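Local coordinates for protein hypothetical glycoside hydrolase (Parabacteroides distasonis, PDB 3TAW) that is of unknown function but, as a presumed glycoside hydrolase of the beta-fructosidase clan, probably folds as a five-bladed beta-propeller, at residues V43-S48 with T98-Y103; A68-A73 with S78-L83; I123-T126 with T130-L133; V182-L185 with Q190-A193; D220-L223 with L229-L232. One frame throughout, in Å; residues are numbered along the deposited sequence.

Contact 1 of 5, residues V43-S48 with T98-Y103. With EDO (1,2-ethanediol), chain N; ACT (acetate ion), chain E.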
# COMPACT_ATOMS: atom_id res chain seq x y z
N VAL A 43 -25.42 -3.53 -4.01
CA VAL A 43 -24.44 -4.52 -3.60
C VAL A 43 -23.97 -4.26 -2.17
O VAL A 43 -23.81 -3.10 -1.75
CB VAL A 43 -23.22 -4.41 -4.58
CG1 VAL A 43 -21.99 -5.11 -4.04
CG2 VAL A 43 -23.63 -4.88 -5.99
N ALA A 44 -23.76 -5.34 -1.42
CA ALA A 44 -23.16 -5.25 -0.08
C ALA A 44 -21.63 -5.21 -0.23
O ALA A 44 -20.93 -6.24 -0.21
CB ALA A 44 -23.61 -6.39 0.81
N TRP A 45 -21.14 -3.99 -0.40
CA TRP A 45 -19.81 -3.74 -0.91
C TRP A 45 -18.69 -3.98 0.09
O TRP A 45 -17.53 -4.02 -0.30
CB TRP A 45 -19.72 -2.31 -1.46
CG TRP A 45 -19.90 -1.24 -0.45
CD1 TRP A 45 -21.08 -0.68 -0.03
CD2 TRP A 45 -18.86 -0.53 0.23
NE1 TRP A 45 -20.83 0.30 0.90
CE2 TRP A 45 -19.48 0.41 1.08
CE3 TRP A 45 -17.46 -0.62 0.22
CZ2 TRP A 45 -18.75 1.28 1.90
CZ3 TRP A 45 -16.74 0.24 1.02
CH2 TRP A 45 -17.37 1.17 1.86
N GLU A 46 -19.02 -4.14 1.37
CA GLU A 46 -18.01 -4.35 2.40
C GLU A 46 -18.38 -5.49 3.34
O GLU A 46 -17.91 -5.57 4.49
CB GLU A 46 -17.72 -3.05 3.16
CG GLU A 46 -18.92 -2.37 3.78
CD GLU A 46 -18.55 -1.12 4.56
OE1 GLU A 46 -17.33 -0.84 4.68
OE2 GLU A 46 -19.49 -0.44 5.05
N GLU A 47 -19.17 -6.42 2.83
CA GLU A 47 -19.73 -7.48 3.65
C GLU A 47 -18.73 -8.56 4.04
O GLU A 47 -18.89 -9.20 5.07
CB GLU A 47 -20.90 -8.09 2.88
CG GLU A 47 -21.58 -9.26 3.52
CD GLU A 47 -22.85 -9.60 2.78
OE1 GLU A 47 -22.75 -9.97 1.59
OE2 GLU A 47 -23.95 -9.44 3.36
N SER A 48 -17.72 -8.79 3.23
CA SER A 48 -16.85 -9.96 3.44
C SER A 48 -15.56 -9.65 4.21
O SER A 48 -15.25 -10.30 5.20
CB SER A 48 -16.50 -10.61 2.11
OG SER A 48 -15.85 -11.87 2.33
N THR A 98 -21.06 5.37 4.03
CA THR A 98 -21.85 4.24 3.59
C THR A 98 -21.65 3.94 2.12
O THR A 98 -21.98 2.85 1.69
CB THR A 98 -23.36 4.47 3.87
OG1 THR A 98 -23.80 5.69 3.24
CG2 THR A 98 -23.60 4.54 5.34
N LYS A 99 -21.20 4.92 1.35
CA LYS A 99 -20.88 4.73 -0.06
C LYS A 99 -19.36 4.65 -0.23
O LYS A 99 -18.66 5.49 0.30
CB LYS A 99 -21.40 5.92 -0.87
CG LYS A 99 -21.51 5.67 -2.34
CD LYS A 99 -21.94 6.93 -3.09
CE LYS A 99 -20.77 7.86 -3.32
NZ LYS A 99 -19.79 7.17 -4.20
N PRO A 100 -18.86 3.66 -0.99
CA PRO A 100 -17.43 3.68 -1.29
C PRO A 100 -17.03 4.94 -2.07
O PRO A 100 -17.82 5.50 -2.85
CB PRO A 100 -17.22 2.41 -2.12
CG PRO A 100 -18.58 2.17 -2.78
CD PRO A 100 -19.60 2.64 -1.77
N ALA A 101 -15.80 5.41 -1.83
CA ALA A 101 -15.30 6.62 -2.49
C ALA A 101 -14.56 6.34 -3.81
O ALA A 101 -14.34 7.27 -4.60
CB ALA A 101 -14.39 7.39 -1.54
N PHE A 102 -14.21 5.08 -4.03
CA PHE A 102 -13.50 4.66 -5.25
C PHE A 102 -13.91 3.24 -5.60
O PHE A 102 -14.04 2.39 -4.71
CB PHE A 102 -11.99 4.76 -5.02
CG PHE A 102 -11.18 4.86 -6.27
CD1 PHE A 102 -11.03 6.08 -6.91
CD2 PHE A 102 -10.55 3.75 -6.80
CE1 PHE A 102 -10.28 6.19 -8.07
CE2 PHE A 102 -9.79 3.86 -7.97
CZ PHE A 102 -9.64 5.08 -8.59
N TYR A 103 -14.19 3.00 -6.88
CA TYR A 103 -14.81 1.74 -7.30
C TYR A 103 -14.79 1.62 -8.82
O TYR A 103 -14.64 2.62 -9.53
CB TYR A 103 -16.27 1.69 -6.80
CG TYR A 103 -17.00 2.97 -7.02
CD1 TYR A 103 -17.62 3.24 -8.22
CD2 TYR A 103 -17.03 3.96 -6.02
CE1 TYR A 103 -18.29 4.44 -8.44
CE2 TYR A 103 -17.66 5.15 -6.22
CZ TYR A 103 -18.29 5.39 -7.45
OH TYR A 103 -18.93 6.60 -7.68
C1 EDO N . -15.39 7.09 -8.32
O1 EDO N . -14.34 8.06 -8.44
C2 EDO N . -15.01 5.90 -9.17
O2 EDO N . -13.85 5.26 -8.62
C ACT E . -21.43 6.32 -9.94
O ACT E . -21.92 5.85 -8.87
OXT ACT E . -20.32 6.93 -9.87
CH3 ACT E . -22.13 6.18 -11.26

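Contact 2 of 5, residues A68-A73 with S78-L83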
# COMPACT_ATOMS: atom_id res chain seq x y z
N ALA A 68 -12.24 -2.86 0.46
CA ALA A 68 -13.43 -3.58 0.90
C ALA A 68 -13.81 -4.59 -0.17
O ALA A 68 -13.81 -4.27 -1.35
CB ALA A 68 -14.59 -2.62 1.13
N GLU A 69 -14.13 -5.80 0.25
CA GLU A 69 -14.56 -6.83 -0.66
C GLU A 69 -15.98 -7.27 -0.36
O GLU A 69 -16.36 -7.45 0.80
CB GLU A 69 -13.63 -8.03 -0.61
CG GLU A 69 -12.33 -7.84 -1.37
CD GLU A 69 -11.46 -9.10 -1.39
OE1 GLU A 69 -11.55 -9.90 -0.42
OE2 GLU A 69 -10.70 -9.29 -2.38
N ASP A 70 -16.76 -7.42 -1.42
CA ASP A 70 -18.08 -8.04 -1.31
C ASP A 70 -17.98 -9.57 -1.26
O ASP A 70 -16.87 -10.14 -1.29
CB ASP A 70 -19.01 -7.52 -2.40
CG ASP A 70 -18.55 -7.86 -3.81
OD1 ASP A 70 -17.86 -8.89 -4.03
OD2 ASP A 70 -18.94 -7.12 -4.72
N ASN A 71 -19.12 -10.24 -1.12
CA ASN A 71 -19.17 -11.70 -1.05
C ASN A 71 -19.64 -12.31 -2.38
O ASN A 71 -20.30 -13.36 -2.39
CB ASN A 71 -20.08 -12.13 0.12
CG ASN A 71 -19.58 -13.38 0.84
OD1 ASN A 71 -18.39 -13.57 1.04
ND2 ASN A 71 -20.52 -14.24 1.25
N SER A 72 -19.29 -11.69 -3.51
CA SER A 72 -19.80 -12.16 -4.80
C SER A 72 -19.16 -13.51 -5.22
O SER A 72 -19.71 -14.23 -6.05
CB SER A 72 -19.63 -11.09 -5.90
OG SER A 72 -18.31 -10.61 -5.99
N ALA A 73 -18.02 -13.84 -4.60
CA ALA A 73 -17.41 -15.16 -4.71
C ALA A 73 -16.50 -15.42 -3.50
O ALA A 73 -16.22 -14.50 -2.71
CB ALA A 73 -16.61 -15.28 -6.03
N SER A 78 -11.18 -13.38 -6.00
CA SER A 78 -12.36 -13.89 -6.70
C SER A 78 -13.56 -12.93 -6.73
O SER A 78 -14.56 -13.22 -7.40
CB SER A 78 -12.83 -15.20 -6.03
OG SER A 78 -13.25 -14.93 -4.69
N ARG A 79 -13.48 -11.82 -5.99
CA ARG A 79 -14.67 -10.96 -5.76
C ARG A 79 -14.40 -9.54 -6.30
O ARG A 79 -13.61 -9.40 -7.22
CB ARG A 79 -15.06 -10.99 -4.28
CG ARG A 79 -13.98 -10.66 -3.27
CD ARG A 79 -13.23 -11.92 -2.74
NE ARG A 79 -14.14 -12.73 -1.94
CZ ARG A 79 -14.36 -12.61 -0.63
NH1 ARG A 79 -13.67 -11.75 0.14
NH2 ARG A 79 -15.28 -13.38 -0.08
N THR A 80 -15.10 -8.53 -5.79
CA THR A 80 -14.89 -7.16 -6.27
C THR A 80 -14.40 -6.31 -5.12
O THR A 80 -15.02 -6.28 -4.05
CB THR A 80 -16.16 -6.53 -6.87
OG1 THR A 80 -16.65 -7.37 -7.93
CG2 THR A 80 -15.88 -5.12 -7.43
N SER A 81 -13.29 -5.60 -5.36
CA SER A 81 -12.72 -4.67 -4.38
C SER A 81 -13.12 -3.25 -4.72
O SER A 81 -13.18 -2.87 -5.89
CB SER A 81 -11.18 -4.77 -4.37
OG SER A 81 -10.73 -6.02 -3.86
N ARG A 82 -13.48 -2.49 -3.69
CA ARG A 82 -13.84 -1.09 -3.75
C ARG A 82 -13.20 -0.43 -2.53
O ARG A 82 -12.84 -1.11 -1.56
CB ARG A 82 -15.38 -0.94 -3.73
CG ARG A 82 -16.06 -1.65 -4.89
CD ARG A 82 -17.57 -1.49 -4.85
NE ARG A 82 -18.25 -2.20 -5.93
CZ ARG A 82 -18.63 -3.48 -5.89
NH1 ARG A 82 -18.35 -4.26 -4.86
NH2 ARG A 82 -19.29 -4.00 -6.92
N LEU A 83 -13.02 0.89 -2.57
CA LEU A 83 -12.39 1.58 -1.47
C LEU A 83 -13.39 2.38 -0.65
O LEU A 83 -14.12 3.22 -1.17
CB LEU A 83 -11.32 2.55 -2.00
CG LEU A 83 -10.29 1.97 -2.95
CD1 LEU A 83 -9.24 2.99 -3.29
CD2 LEU A 83 -9.67 0.63 -2.43
O HOH W 1 -11.14 -10.23 -4.96
O HOH W 2 -19.29 -6.95 -7.31

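Contact 3 of 5, residues I123-T126 with T130-L133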
# COMPACT_ATOMS: atom_id res chain seq x y z
N ILE A 123 -1.83 6.20 -0.94
CA ILE A 123 -2.07 7.62 -1.18
C ILE A 123 -0.91 8.44 -0.68
O ILE A 123 -0.41 8.21 0.41
CB ILE A 123 -3.34 8.11 -0.49
CG1 ILE A 123 -4.56 7.36 -1.05
CG2 ILE A 123 -3.51 9.65 -0.63
CD1 ILE A 123 -5.82 7.56 -0.25
N ALA A 124 -0.52 9.44 -1.47
CA ALA A 124 0.36 10.51 -1.00
C ALA A 124 -0.13 11.82 -1.60
O ALA A 124 -0.91 11.83 -2.56
CB ALA A 124 1.84 10.27 -1.37
N MSE A 125 0.32 12.92 -1.02
CA MSE A 125 -0.19 14.24 -1.42
C MSE A 125 0.93 15.16 -1.89
O MSE A 125 1.98 15.21 -1.27
CB MSE A 125 -0.89 14.92 -0.23
CG MSE A 125 -1.67 16.12 -0.63
SE MSE A 125 -2.23 17.15 0.96
CE MSE A 125 -0.47 17.88 1.46
N THR A 126 0.69 15.91 -2.96
CA THR A 126 1.66 16.92 -3.43
C THR A 126 1.62 18.16 -2.55
O THR A 126 0.69 18.34 -1.76
CB THR A 126 1.41 17.35 -4.87
OG1 THR A 126 0.17 18.05 -4.96
CG2 THR A 126 1.39 16.13 -5.79
N THR A 130 -2.72 17.99 -4.13
CA THR A 130 -3.28 16.93 -4.95
C THR A 130 -2.97 15.54 -4.37
O THR A 130 -1.80 15.22 -4.11
CB THR A 130 -2.77 16.99 -6.39
OG1 THR A 130 -3.07 18.28 -6.94
CG2 THR A 130 -3.42 15.87 -7.23
N TYR A 131 -4.02 14.77 -4.11
CA TYR A 131 -3.88 13.41 -3.63
C TYR A 131 -3.67 12.49 -4.83
O TYR A 131 -4.45 12.51 -5.81
CB TYR A 131 -5.08 12.97 -2.78
CG TYR A 131 -5.20 13.79 -1.53
CD1 TYR A 131 -4.47 13.46 -0.40
CD2 TYR A 131 -6.00 14.94 -1.48
CE1 TYR A 131 -4.53 14.20 0.76
CE2 TYR A 131 -6.08 15.70 -0.31
CZ TYR A 131 -5.35 15.33 0.81
OH TYR A 131 -5.41 16.09 1.97
N VAL A 132 -2.62 11.67 -4.73
CA VAL A 132 -2.23 10.78 -5.80
C VAL A 132 -2.41 9.34 -5.28
O VAL A 132 -1.76 8.93 -4.34
CB VAL A 132 -0.77 10.98 -6.25
CG1 VAL A 132 -0.41 10.00 -7.39
CG2 VAL A 132 -0.55 12.47 -6.67
N LEU A 133 -3.34 8.63 -5.92
CA LEU A 133 -3.74 7.29 -5.55
C LEU A 133 -3.15 6.31 -6.54
O LEU A 133 -3.38 6.43 -7.76
CB LEU A 133 -5.28 7.21 -5.57
CG LEU A 133 -5.95 5.86 -5.38
CD1 LEU A 133 -5.60 5.23 -4.03
CD2 LEU A 133 -7.49 6.01 -5.55

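Contact 4 of 5, residues V182-L185 with Q190-A193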
# COMPACT_ATOMS: atom_id res chain seq x y z
N VAL A 182 7.87 8.32 -3.21
CA VAL A 182 8.75 9.00 -2.27
C VAL A 182 8.11 10.31 -1.79
O VAL A 182 7.66 11.13 -2.58
CB VAL A 182 10.14 9.22 -2.86
CG1 VAL A 182 10.98 10.10 -1.93
CG2 VAL A 182 10.85 7.86 -3.06
N THR A 183 8.08 10.45 -0.46
CA THR A 183 7.55 11.60 0.25
C THR A 183 8.63 12.09 1.21
O THR A 183 9.62 11.39 1.47
CB THR A 183 6.30 11.25 1.09
OG1 THR A 183 6.67 10.39 2.18
CG2 THR A 183 5.21 10.60 0.22
N THR A 184 8.41 13.27 1.78
CA THR A 184 9.22 13.75 2.88
C THR A 184 8.36 14.60 3.80
O THR A 184 7.24 14.91 3.43
CB THR A 184 10.44 14.55 2.38
OG1 THR A 184 11.44 14.62 3.42
CG2 THR A 184 10.04 15.94 1.92
N LEU A 185 8.87 14.93 4.99
CA LEU A 185 8.16 15.84 5.88
C LEU A 185 8.79 17.20 5.83
O LEU A 185 10.02 17.35 5.99
CB LEU A 185 8.10 15.28 7.31
CG LEU A 185 6.88 14.38 7.50
CD1 LEU A 185 7.07 13.06 6.79
CD2 LEU A 185 6.51 14.18 8.98
N GLN A 190 3.53 16.00 5.37
CA GLN A 190 4.07 14.93 4.53
C GLN A 190 3.62 15.11 3.08
O GLN A 190 2.43 15.09 2.78
CB GLN A 190 3.65 13.57 5.05
CG GLN A 190 4.37 12.41 4.32
CD GLN A 190 4.23 11.07 5.03
OE1 GLN A 190 3.46 10.96 5.99
NE2 GLN A 190 4.98 10.05 4.57
N VAL A 191 4.61 15.34 2.21
CA VAL A 191 4.36 15.64 0.80
C VAL A 191 5.25 14.83 -0.13
O VAL A 191 6.39 14.46 0.21
CB VAL A 191 4.60 17.14 0.49
CG1 VAL A 191 3.60 18.04 1.25
CG2 VAL A 191 6.03 17.56 0.83
N ILE A 192 4.73 14.57 -1.32
CA ILE A 192 5.50 13.93 -2.39
C ILE A 192 6.76 14.78 -2.66
O ILE A 192 6.72 16.01 -2.67
CB ILE A 192 4.62 13.72 -3.64
CG1 ILE A 192 3.52 12.70 -3.34
CG2 ILE A 192 5.47 13.29 -4.85
CD1 ILE A 192 2.34 12.71 -4.38
N ALA A 193 7.90 14.09 -2.79
CA ALA A 193 9.21 14.71 -2.91
C ALA A 193 9.92 14.19 -4.13
O ALA A 193 10.05 12.97 -4.29
CB ALA A 193 10.04 14.38 -1.68

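Contact 5 of 5, residues D220-L223 with L229-L232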
# COMPACT_ATOMS: atom_id res chain seq x y z
N ASP A 220 7.97 5.62 -15.75
CA ASP A 220 8.95 4.84 -16.49
C ASP A 220 9.69 3.91 -15.53
O ASP A 220 10.49 4.36 -14.69
CB ASP A 220 9.97 5.75 -17.17
CG ASP A 220 9.35 6.67 -18.21
OD1 ASP A 220 8.49 6.21 -19.00
OD2 ASP A 220 9.77 7.84 -18.26
N PRO A 221 9.44 2.60 -15.64
CA PRO A 221 10.16 1.63 -14.81
C PRO A 221 11.65 1.66 -15.08
O PRO A 221 12.06 1.82 -16.23
CB PRO A 221 9.56 0.30 -15.24
CG PRO A 221 8.21 0.65 -15.69
CD PRO A 221 8.40 1.95 -16.44
N LEU A 222 12.44 1.54 -14.02
CA LEU A 222 13.88 1.48 -14.18
C LEU A 222 14.25 0.13 -14.79
O LEU A 222 13.73 -0.91 -14.38
CB LEU A 222 14.56 1.65 -12.84
CG LEU A 222 14.87 3.08 -12.41
CD1 LEU A 222 13.76 4.05 -12.67
CD2 LEU A 222 15.37 3.13 -10.97
N LEU A 223 15.18 0.15 -15.75
CA LEU A 223 15.56 -1.05 -16.49
C LEU A 223 17.04 -1.37 -16.34
O LEU A 223 17.85 -0.50 -16.02
CB LEU A 223 15.25 -0.88 -17.99
CG LEU A 223 13.83 -0.49 -18.39
CD1 LEU A 223 13.72 -0.35 -19.93
CD2 LEU A 223 12.81 -1.53 -17.85
N LEU A 229 13.17 -5.31 -16.20
CA LEU A 229 12.97 -4.54 -14.95
C LEU A 229 14.17 -4.70 -14.02
O LEU A 229 14.62 -5.81 -13.74
CB LEU A 229 11.71 -4.98 -14.23
CG LEU A 229 10.39 -4.69 -14.93
CD1 LEU A 229 9.24 -5.38 -14.19
CD2 LEU A 229 10.12 -3.17 -15.05
N LEU A 230 14.68 -3.56 -13.54
CA LEU A 230 15.77 -3.53 -12.61
C LEU A 230 15.28 -3.93 -11.21
O LEU A 230 14.34 -3.32 -10.67
CB LEU A 230 16.36 -2.12 -12.57
CG LEU A 230 17.65 -1.97 -11.80
CD1 LEU A 230 18.86 -2.60 -12.61
CD2 LEU A 230 17.88 -0.50 -11.41
N LYS A 231 15.95 -4.91 -10.61
CA LYS A 231 15.61 -5.36 -9.26
C LYS A 231 16.47 -4.65 -8.24
O LYS A 231 17.66 -4.94 -8.12
CB LYS A 231 15.78 -6.87 -9.16
CG LYS A 231 14.80 -7.67 -10.01
CD LYS A 231 15.21 -9.15 -10.04
CE LYS A 231 14.54 -9.90 -11.17
NZ LYS A 231 15.08 -11.30 -11.26
N LEU A 232 15.90 -3.71 -7.49
CA LEU A 232 16.66 -3.01 -6.44
C LEU A 232 17.02 -3.92 -5.27
O LEU A 232 18.13 -3.86 -4.71
CB LEU A 232 15.86 -1.80 -5.93
CG LEU A 232 15.96 -0.54 -6.79
CD1 LEU A 232 15.48 -0.73 -8.21
CD2 LEU A 232 15.17 0.62 -6.12
O HOH W 3 12.76 -1.26 -11.73

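Contact 1 of 5, residues V43-S48 with T98-Y103
W45 carries CG between its backbone N and carbonyl carbon (chi1 65°) with the indole turned broadside (chi2 -88°), and this lays one face of the ring over P100. The evidence for a CH-pi contact is direct: P100 CD lies 3.7 Å from the centroid of the five-membered ring of W45, close to the ring normal. The overlap reaches the six-membered ring too, where P100 CB is 3.8 Å from W45 CE3. On the opposite face, W45 is covered by the CG of its own neighbour E46, so the indole is clamped between a proline and an aliphatic segment.

The rotation of the ring is also fixed at its polar edge. W45 NE1 donates to T98 O at 2.9 Å, but the bond is bent (138° at the hydrogen) and the nitrogen sits above the carbonyl plane. F34 adds an edge-to-face aromatic contact. Just before P100, K99 folds over so that its NZ donates to P100 O at 2.9 Å.

At the far end, Y103 N donates to O2 of a bound 1,2-ethanediol at 2.9 Å, and the diol's carbons lie over the Y103 ring. Y103 OH donates to acetate OXT at 2.6 Å; both small molecules probably come from the crystallisation liquor.

W45 rides on a type I turn, A44 to E47, while A101 and F102 both face L83 in a classic beta bulge. The contact thus joins a turn to the loop leaving a four-stranded antiparallel sheet, the blade unit of beta-propellers.

Contact 2 of 5, residues A68-A73 with S78-L83
R79 and D70 carry the polar core. R79 NH1 donates to E69 OE1 at 2.9 Å in a salt bridge that meets the carboxylate from above its plane. R79 also grips A73 O side-on, with NE at 2.8 Å and NH2 at 3.0 Å from that oxygen; bends at chi2 and chi3 curl the chain back. Salt bridge and grip both lie near the guanidinium plane and so fix its rotation; D49 and S48 supply further partners.

D70 OD2 pairs with R82 NH1 at 2.9 Å, while OD1 accepts from T80 N, S72 N and S72 OG, the last at 2.6 Å. One water links D70 OD2, R82 NH2 and T80 OG1, which also bonds to P115 O; another joins E69 OE2 to R79 N.

Outside this network, T80 CG2 covers one face of the R82 guanidinium, and D70 O, buried without a partner, lies over the centre of that of R79. A73 CB rests 3.2 Å from S78 O, while S78 OG bonds to G75 O.

A68 and R82 form a hydrogen-bonded antiparallel pair, and S72 N to D70 OD1 makes an Asx turn: a beta hairpin whose loop is held by two salt bridges and by side-chain bonds to backbone atoms.

Contact 3 of 5, residues I123-T126 with T130-L133
M125, a selenomethionine, crosses Y131 atom by atom. Its CB already touches the ring, 3.8 Å from Y131 CE1. Because CG is anti to the backbone N (chi1 -168°), the chain then runs over the ring: CG stands 3.7 Å above the plane, displaced toward the rim, in a CH-pi contact. The selenium follows, 3.6 Å from Y131 CZ and also near Y131 OH; its oblique approach, 37° off the ring normal, is a Met-aromatic contact. A bend at chi3 (72°) then turns the terminal methyl away from segment 130-133. At the ring's edge, I123 CG2 meets Y131 CD1 at 3.9 Å. The phenol oxygen bonds to I57 O.

M125 and Y131 are a non-hydrogen-bonded antiparallel pair, flanked by the hydrogen-bonded pair of A124 and V132. Nearer the turn, T126 N donates to T130 O at 2.8 Å, and T130 N returns a bond to T126 OG1, which D128 also bonds.

This hairpin joins strands 117-125 and 131-138. I123, M125 and Y131 share one face, with I123 and Y131 packing on strand 49-58; A124 and V132, on the reverse, meet I192 of strand 189-192, while strand 143-150 lies along the other edge of strand 131-138.

Contact 4 of 5, residues V182-L185 with Q190-A193
Q190 lays its side chain across T183, and the amide at its end finds the threonine hydroxyl. Q190 NE2 donates to T183 OG1 at 2.9 Å in an almost straight bond (176° at the hydrogen), with the oxygen lying in the amide plane. The reach follows from an extended glutamine whose CG is anti to the backbone N (chi1 -172°). T183 OG1 has a second, stronger partner in A251 O on strand 244-254, so this buried hydroxyl links the glutamine to the next strand. L185 also brushes Q190, but it was modelled in two conformations and that contact is tentative.

The backbone evidence is regular in the middle. T184 and V191 form a hydrogen-bonded antiparallel pair, T184 N to V191 O at 2.8 Å and V191 N to T184 O at 2.9 Å. The register holds beyond it: T183 and I192 form a close non-hydrogen-bonded pair, 4.1 Å between CA atoms, whose side chains diverge, and A193 N bonds to V182 O at 3.0 Å. A193 turns its CB toward segment 182-185, 3.9 Å from T184 CG2, whereas T184 OG1 is held by L253 O.

T184 also touches F356, which with N355 forms the magnesium site; the ion itself is about 10 Å from the T184 side chain. Structurally this is a beta hairpin of strands 179-186 and 189-192, with the first strand also running parallel to strand 244-254 within the larger sheet.

Contact 5 of 5, residues D220-L223 with L229-L232
P221 and L229 make the close-packed end of this contact. The proline CB meets L229 CD2 at 3.5 Å, the shortest apolar approach between the two segments. L229 gets there although its CB starts out away from segment 220-223: with CG anti to the carbonyl carbon (chi1 -66°), the branch swings back and sends one methyl onto the proline. F163 and A166 also pack against P221.

The backbone is tied at one central point. L230 N donates to L222 O at 2.9 Å, nearly linear at the hydrogen (173°) but tilted out of the carbonyl plane. Beside it L230 CB lies 3.4 Å from L222 O, so the same oxygen is covered by the methylene. A water lies 2.8 Å from both L222 O and L230 O.

Outward the fit is looser. L222 CB and L230 CB are 4.2 Å apart, and L223 CD2 stays as far, 4.2 Å, from L229 CD2. Only P221 among the touching residues is buried; the four leucines are partly exposed.

L223 and L229 are joined by a single backbone bridge, so the two segments meet as a local turn rather than an extended strand pair; the contact lies at the surface. Around it, L222 and L232 pack on strand 209-213, L229 reaches W203 of strand 199-203 and Y209, and P221 O accepts from Y167 of helix 166-169.

How the contacts relate
Contacts 2, 3 and 4 are buried hairpins, contact 1 is partly buried and contact 5 lies at the surface. Contact 2 lies in a four-stranded sheet and contact 1 packs beside it, meeting it directly: A101 N and F102 O probably bond to L83. Contacts 3 and 4 belong to different sheets yet touch, M125 O lying 2.8 Å from I192 N, a probable backbone bond. Contacts 4 and 5 reach the same sheet without touching, about 9 Å apart at the nearest atoms. The chemistry varies: salt bridges and carboxylate bonds in contact 2, ring faces in contacts 1 and 3, one side-chain bond, amide to hydroxyl, beside the backbone bonds in contact 4, and leucine packing in 5.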